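Local coordinates for putative hydrogenase expression/formation protein hupG (Rhodopseudomonas palustris, PDB 2QSI) that is of unknown function but, as a thioredoxin-like member of the HupG/HyaE family, probably assists hydrogenase expression or maturation, at residues V87-C90 against P91-A94; W111-Y114 against L115-G119; L19-E22 against A23-D26. All coordinates share one frame; numbering follows the deposited sequence.

In the fold
Along the chain the three contacts come in the order interaction 3, interaction 1, interaction 2. The first two flank the thioredoxin-like core, their centres about 16 Å apart: 19-26 leads from outer strand 18-20 into helix 25-30, while 87-94 turns from the end of helix 78-85 into strand 92-106, the strand at the other edge, within this chain, of the four-stranded mixed sheet. Interaction 2 lies on helix 111-126, which follows that strand, with its centre about 41 Å from that of interaction 1 and 38 Å from that of interaction 3. Interactions 1 and 2 both touch the second subunit, so strand 92-106 and helix 111-126 both take part in the dimer interface.

Interaction 1: residues V87-C90 against P91-A94; sequences VAVC and PSLA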
loop_
_atom_site.group_PDB
_atom_site.type_symbol
_atom_site.label_atom_id
_atom_site.label_comp_id
_atom_site.label_asym_id
_atom_site.label_seq_id
_atom_site.Cartn_x
_atom_site.Cartn_y
_atom_site.Cartn_z
ATOM N N VAL A 87 -2.117 -8.319 -12.714
ATOM C CA VAL A 87 -3.139 -9.271 -13.172
ATOM C C VAL A 87 -2.858 -9.560 -14.639
ATOM O O VAL A 87 -2.751 -8.640 -15.438
ATOM C CB VAL A 87 -4.561 -8.685 -13.014
ATOM C CG1 VAL A 87 -5.626 -9.719 -13.434
ATOM C CG2 VAL A 87 -4.803 -8.255 -11.544
ATOM N N ALA A 88 -2.740 -10.839 -14.964
ATOM C CA ALA A 88 -2.359 -11.315 -16.300
ATOM C C ALA A 88 -3.556 -11.503 -17.204
ATOM O O ALA A 88 -3.509 -11.134 -18.398
ATOM C CB ALA A 88 -1.572 -12.633 -16.177
ATOM N N VAL A 89 -4.635 -12.064 -16.653
ATOM C CA VAL A 89 -5.804 -12.459 -17.444
ATOM C C VAL A 89 -7.126 -12.163 -16.718
ATOM O O VAL A 89 -7.133 -11.894 -15.514
ATOM C CB VAL A 89 -5.727 -13.977 -17.781
ATOM C CG1 VAL A 89 -4.446 -14.292 -18.537
ATOM C CG2 VAL A 89 -5.844 -14.841 -16.515
ATOM N N CYS A 90 -8.238 -12.196 -17.448
ATOM C CA CYS A 90 -9.559 -12.087 -16.857
ATOM C C CYS A 90 -10.321 -13.379 -17.087
ATOM O O CYS A 90 -9.989 -14.152 -17.983
ATOM C CB CYS A 90 -10.369 -10.925 -17.444
ATOM S SG CYS A 90 -9.486 -9.412 -17.247
ATOM N N PRO A 91 -11.278 -13.676 -16.216
ATOM C CA PRO A 91 -11.549 -12.992 -14.945
ATOM C C PRO A 91 -10.468 -13.345 -13.914
ATOM O O PRO A 91 -9.822 -14.400 -14.019
ATOM C CB PRO A 91 -12.918 -13.535 -14.525
ATOM C CG PRO A 91 -13.042 -14.852 -15.236
ATOM C CD PRO A 91 -12.159 -14.833 -16.442
ATOM N N SER A 92 -10.244 -12.441 -12.968
ATOM C CA SER A 92 -9.329 -12.630 -11.863
ATOM C C SER A 92 -9.846 -11.871 -10.629
ATOM O O SER A 92 -10.574 -10.899 -10.761
ATOM C CB SER A 92 -7.915 -12.058 -12.195
ATOM O OG SER A 92 -7.189 -12.899 -13.084
ATOM N N LEU A 93 -9.413 -12.323 -9.457
ATOM C CA LEU A 93 -9.402 -11.499 -8.247
ATOM C C LEU A 93 -7.964 -11.044 -7.915
ATOM O O LEU A 93 -7.049 -11.882 -7.801
ATOM C CB LEU A 93 -9.952 -12.286 -7.076
ATOM C CG LEU A 93 -11.333 -12.885 -7.261
ATOM C CD1 LEU A 93 -11.764 -13.589 -5.985
ATOM C CD2 LEU A 93 -12.311 -11.738 -7.579
ATOM N N ALA A 94 -7.760 -9.750 -7.720
ATOM C CA ALA A 94 -6.488 -9.243 -7.200
ATOM C C ALA A 94 -6.723 -8.826 -5.756
ATOM O O ALA A 94 -7.591 -7.991 -5.506
ATOM C CB ALA A 94 -6.006 -8.052 -8.020
HETATM O O HOH W 1 -4.441 -12.894 -13.813
#
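Between Val87 and Ala94 the chain doubles back, its two halves running 155° apart, and the cis peptide bond from Cys90 to Pro91 brings the CA atoms of these two residues within 2.9 Å. This is the cis-proline loop of the thioredoxin fold, leading here from helix 78-85 into strand 92-106. Ser92, the first residue of the strand, ties the bend together from within: its OG donates to Val89 O at 2.6 Å, arriving 35° out of the carbonyl plane. The torsion that sets OG beside the backbone N (chi1 -76°) turns it back toward the loop. A water closes the small ring, accepting from Val89 N at 3.0 Å and donating to Ser92 OG at 2.8 Å, so the hydroxyl gives one bond and receives another while both backbone polar groups of Val89 are engaged.

Further from the bend Val87 spreads its two methyls along the strand. CG1 presses on Ser92 CB at 3.5 Å, tighter than an ordinary carbon contact, and CG2 meets Ala94 CB at 3.7 Å. The forked side chain therefore touches two strand residues, Ser92 and Ala94, whose CB atoms both point toward the loop. Through their backbones these two bond to Phe40 and Leu38 of strand 35-40, while residues 92-94 also pair antiparallel with a strand of the second subunit, so the sheet runs on across the dimer. Val89 and Cys90 line the pocket that holds a dithiothreitol molecule, probably from the crystallisation liquor. Directed beside its own backbone N, Cys90 SG is covalently linked to dithiothreitol S1.

Interaction 2: residues W111-Y114 against L115-G119; sequences WSSY and LAQIG
The first two turns of helix 111-126, the C-terminal alpha-helix of this thioredoxin-like chain, carry an i to i+4 pairing of Trp111 with Leu115. The leucine lays one methyl over the face of the indole: Leu115 CD1 sits 3.6 Å from the centroid of the five-membered ring, 28° off its normal, a CH-pi contact displaced toward the rim. The nearest ring atom is Trp111 NE1, 3.3 Å from Leu115 CD1. The second branch reaches the benzene half of the indole instead, with Leu115 CD2 3.8 Å from Trp111 CZ2, so the fork of the leucine follows the long axis of the ring. What puts the indole there is a first torsion with CG anti to the backbone N (chi1 173°), while Leu115 turns its CG beside its own N and extends back along the helix.

Behind these side chains the regular i to i+4 hydrogen bonding of the alpha-helix continues. Leu115, Ala116, Gln117 and Ile118 donate in turn to the carbonyls four residues earlier; the bond from Ile118 N to Tyr114 O, 2.9 Å long, is nearly straight at 171°. Just ahead of the helix Asp110 OD1 accepts from Ser113 N and is hydrogen-bonded to Ser112 OG, tying down the first turn.

Tyr114 and Ile118 stand one turn apart and both touch Ile105 of strand 92-106, and the tyrosine hydroxyl accepts a hydrogen bond from Gln109 N. Residues of the second subunit pack here, its Leu60 on Trp111, Ala63 on Leu115, Leu53 on Tyr114 and Phe64 on Ile118, which makes the helix part of the dimer interface. Ile118 CG1 itself lies 3.3 Å from Tyr114 O.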
loop_
_atom_site.group_PDB
_atom_site.type_symbol
_atom_site.label_atom_id
_atom_site.label_comp_id
_atom_site.label_asym_id
_atom_site.label_seq_id
_atom_site.Cartn_x
_atom_site.Cartn_y
_atom_site.Cartn_z
ATOM N N TRP A 111 20.009 9.554 17.667
ATOM C CA TRP A 111 20.254 8.364 16.822
ATOM C C TRP A 111 19.635 7.101 17.425
ATOM O O TRP A 111 18.976 6.313 16.724
ATOM C CB TRP A 111 21.768 8.173 16.735
ATOM C CG TRP A 111 22.241 6.936 16.063
ATOM C CD1 TRP A 111 22.990 5.949 16.620
ATOM C CD2 TRP A 111 22.084 6.597 14.683
ATOM N NE1 TRP A 111 23.299 5.005 15.681
ATOM C CE2 TRP A 111 22.729 5.358 14.485
ATOM C CE3 TRP A 111 21.419 7.197 13.594
ATOM C CZ2 TRP A 111 22.759 4.721 13.237
ATOM C CZ3 TRP A 111 21.444 6.549 12.358
ATOM C CH2 TRP A 111 22.106 5.331 12.191
ATOM N N SER A 112 19.866 6.920 18.734
ATOM C CA SER A 112 19.351 5.734 19.435
ATOM C C SER A 112 17.816 5.628 19.371
ATOM O O SER A 112 17.263 4.508 19.217
ATOM C CB SER A 112 19.823 5.702 20.905
ATOM O OG SER A 112 19.339 6.832 21.625
ATOM N N SER A 113 17.151 6.773 19.550
ATOM C CA SER A 113 15.698 6.867 19.468
ATOM C C SER A 113 15.188 6.528 18.055
ATOM O O SER A 113 14.191 5.796 17.900
ATOM C CB SER A 113 15.242 8.274 19.895
ATOM O OG SER A 113 13.837 8.410 19.801
ATOM N N TYR A 114 15.869 7.050 17.021
ATOM C CA TYR A 114 15.468 6.684 15.639
ATOM C C TYR A 114 15.553 5.178 15.444
ATOM O O TYR A 114 14.620 4.543 14.948
ATOM C CB TYR A 114 16.317 7.392 14.583
ATOM C CG TYR A 114 15.920 8.830 14.383
ATOM C CD1 TYR A 114 14.649 9.159 13.866
ATOM C CD2 TYR A 114 16.766 9.860 14.743
ATOM C CE1 TYR A 114 14.261 10.487 13.704
ATOM C CE2 TYR A 114 16.383 11.181 14.609
ATOM C CZ TYR A 114 15.127 11.497 14.092
ATOM O OH TYR A 114 14.758 12.812 13.939
ATOM N N LEU A 115 16.672 4.602 15.851
ATOM C CA LEU A 115 16.887 3.149 15.670
ATOM C C LEU A 115 15.866 2.326 16.452
ATOM O O LEU A 115 15.321 1.351 15.920
ATOM C CB LEU A 115 18.299 2.743 16.081
ATOM C CG LEU A 115 19.468 3.317 15.262
ATOM C CD1 LEU A 115 20.768 2.897 15.909
ATOM C CD2 LEU A 115 19.435 2.946 13.754
ATOM N N ALA A 116 15.577 2.731 17.694
ATOM C CA ALA A 116 14.582 2.015 18.515
ATOM C C ALA A 116 13.175 2.077 17.883
ATOM O O ALA A 116 12.468 1.060 17.819
ATOM C CB ALA A 116 14.552 2.554 19.962
ATOM N N GLN A 117 12.789 3.259 17.398
ATOM C CA GLN A 117 11.451 3.432 16.828
ATOM C C GLN A 117 11.321 2.688 15.519
ATOM O O GLN A 117 10.345 1.940 15.298
ATOM C CB GLN A 117 11.034 4.878 16.739
ATOM C CG GLN A 117 10.865 5.554 18.102
ATOM C CD GLN A 117 10.440 7.000 17.976
ATOM O OE1 GLN A 117 9.317 7.293 17.557
ATOM N NE2 GLN A 117 11.321 7.908 18.361
ATOM N N ILE A 118 12.300 2.842 14.637
ATOM C CA ILE A 118 12.251 2.098 13.378
ATOM C C ILE A 118 12.251 0.601 13.628
ATOM O O ILE A 118 11.453 -0.144 13.021
ATOM C CB ILE A 118 13.386 2.492 12.435
ATOM C CG1 ILE A 118 13.177 3.958 12.038
ATOM C CG2 ILE A 118 13.426 1.524 11.189
ATOM C CD1 ILE A 118 14.277 4.597 11.251
ATOM N N GLY A 119 13.150 0.151 14.507
ATOM C CA GLY A 119 13.217 -1.245 14.871
ATOM C C GLY A 119 11.889 -1.788 15.360
ATOM O O GLY A 119 11.452 -2.880 14.954
#

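Interaction 3: residues L19-E22 against A23-D26; sequences LVDE and ATVD
Asp21 and Thr24 are joined by two hydrogen bonds, one in each direction. Thr24 N donates to Asp21 OD1 at 2.8 Å, meeting the oxygen nearly along its C-O axis, and Asp21 N donates in return to Thr24 OG1 at 3.2 Å along an almost straight path of 170°. Both side chains fold back over their own backbone to do so: Asp21 CG lies between its N and carbonyl carbon (chi1 66°), and Thr24 OG1 takes the same position (chi1 69°). A weak bond from Ala23 N, 2.7 Å long but strongly bent, adds a second donor to Asp21 OD1.

The main chain supplies another pair of bonds. Asp21 O accepts from Val25 N at 2.9 Å close to the line of its C=O bond, and from Thr24 N, which stands well above the carbonyl plane. Thr24 N is thus shared between the carboxylate and the carbonyl of one residue. The Val25 N bond also brings Val25 CB to 3.3 Å from Asp21 O.

Reciprocal bonding of this kind is a capping box, here at the turn that carries the chain from strand 18-20 into helix 25-30 on one edge of the thioredoxin-like sheet. The backbone N-H groups of Ala23 and Thr24 that point at the carboxylate would probably favour its charged form.

The apolar contact is made by two buried valines. Val20 rests on Ala71 of the neighbouring strand 68-73, and Val25 on Leu81 of helix 78-85. Val20 CG2 meets Val25 CG2 at 4.0 Å, the two side chains crossing at about a right angle.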
loop_
_atom_site.group_PDB
_atom_site.type_symbol
_atom_site.label_atom_id
_atom_site.label_comp_id
_atom_site.label_asym_id
_atom_site.label_seq_id
_atom_site.Cartn_x
_atom_site.Cartn_y
_atom_site.Cartn_z
ATOM N N LEU A 19 -18.334 -0.405 -7.876
ATOM C CA LEU A 19 -17.687 -0.366 -9.142
ATOM C C LEU A 19 -16.663 0.763 -9.082
ATOM O O LEU A 19 -17.006 1.921 -8.707
ATOM C CB LEU A 19 -18.737 -0.134 -10.229
ATOM C CG LEU A 19 -18.370 -0.275 -11.687
ATOM C CD1 LEU A 19 -17.837 -1.681 -11.993
ATOM C CD2 LEU A 19 -19.619 0.081 -12.491
ATOM N N VAL A 20 -15.402 0.436 -9.374
ATOM C CA VAL A 20 -14.339 1.431 -9.388
ATOM C C VAL A 20 -13.654 1.590 -10.751
ATOM O O VAL A 20 -13.608 0.668 -11.562
ATOM C CB VAL A 20 -13.222 1.128 -8.341
ATOM C CG1 VAL A 20 -13.775 1.209 -6.907
ATOM C CG2 VAL A 20 -12.507 -0.196 -8.640
ATOM N N ASP A 21 -13.099 2.774 -10.961
ATOM C CA ASP A 21 -12.312 3.066 -12.150
ATOM C C ASP A 21 -10.967 3.655 -11.777
ATOM O O ASP A 21 -10.633 3.760 -10.597
ATOM C CB ASP A 21 -13.101 3.974 -13.127
ATOM C CG ASP A 21 -13.378 5.363 -12.579
ATOM O OD1 ASP A 21 -12.647 5.888 -11.709
ATOM O OD2 ASP A 21 -14.356 5.975 -13.049
ATOM N N GLU A 22 -10.177 4.024 -12.782
ATOM C CA GLU A 22 -8.847 4.603 -12.520
ATOM C C GLU A 22 -8.949 5.921 -11.736
ATOM O O GLU A 22 -8.023 6.286 -11.030
ATOM C CB GLU A 22 -8.023 4.750 -13.820
ATOM C CG GLU A 22 -7.366 3.441 -14.283
ATOM C CD GLU A 22 -6.869 3.467 -15.726
ATOM O OE1 GLU A 22 -7.691 3.667 -16.644
ATOM O OE2 GLU A 22 -5.651 3.283 -15.946
ATOM N N ALA A 23 -10.089 6.609 -11.819
ATOM C CA ALA A 23 -10.297 7.864 -11.074
ATOM C C ALA A 23 -10.669 7.661 -9.606
ATOM O O ALA A 23 -10.327 8.501 -8.764
ATOM C CB ALA A 23 -11.369 8.715 -11.762
ATOM N N THR A 24 -11.369 6.569 -9.301
ATOM C CA THR A 24 -11.906 6.330 -7.950
ATOM C C THR A 24 -11.257 5.192 -7.157
ATOM O O THR A 24 -11.481 5.094 -5.948
ATOM C CB THR A 24 -13.429 6.059 -7.979
ATOM O OG1 THR A 24 -13.702 4.790 -8.604
ATOM C CG2 THR A 24 -14.152 7.164 -8.712
ATOM N N VAL A 25 -10.457 4.343 -7.800
ATOM C CA VAL A 25 -9.859 3.197 -7.081
ATOM C C VAL A 25 -8.837 3.594 -5.988
ATOM O O VAL A 25 -8.828 2.990 -4.908
ATOM C CB VAL A 25 -9.225 2.154 -8.059
ATOM C CG1 VAL A 25 -8.003 2.751 -8.772
ATOM C CG2 VAL A 25 -8.859 0.860 -7.327
ATOM N N ASP A 26 -7.991 4.600 -6.245
ATOM C CA ASP A 26 -6.927 4.941 -5.262
ATOM C C ASP A 26 -7.505 5.191 -3.890
ATOM O O ASP A 26 -7.069 4.581 -2.901
ATOM C CB ASP A 26 -6.109 6.168 -5.674
ATOM C CG ASP A 26 -5.241 5.914 -6.879
ATOM O OD1 ASP A 26 -4.930 4.758 -7.212
ATOM O OD2 ASP A 26 -4.888 6.877 -7.535
#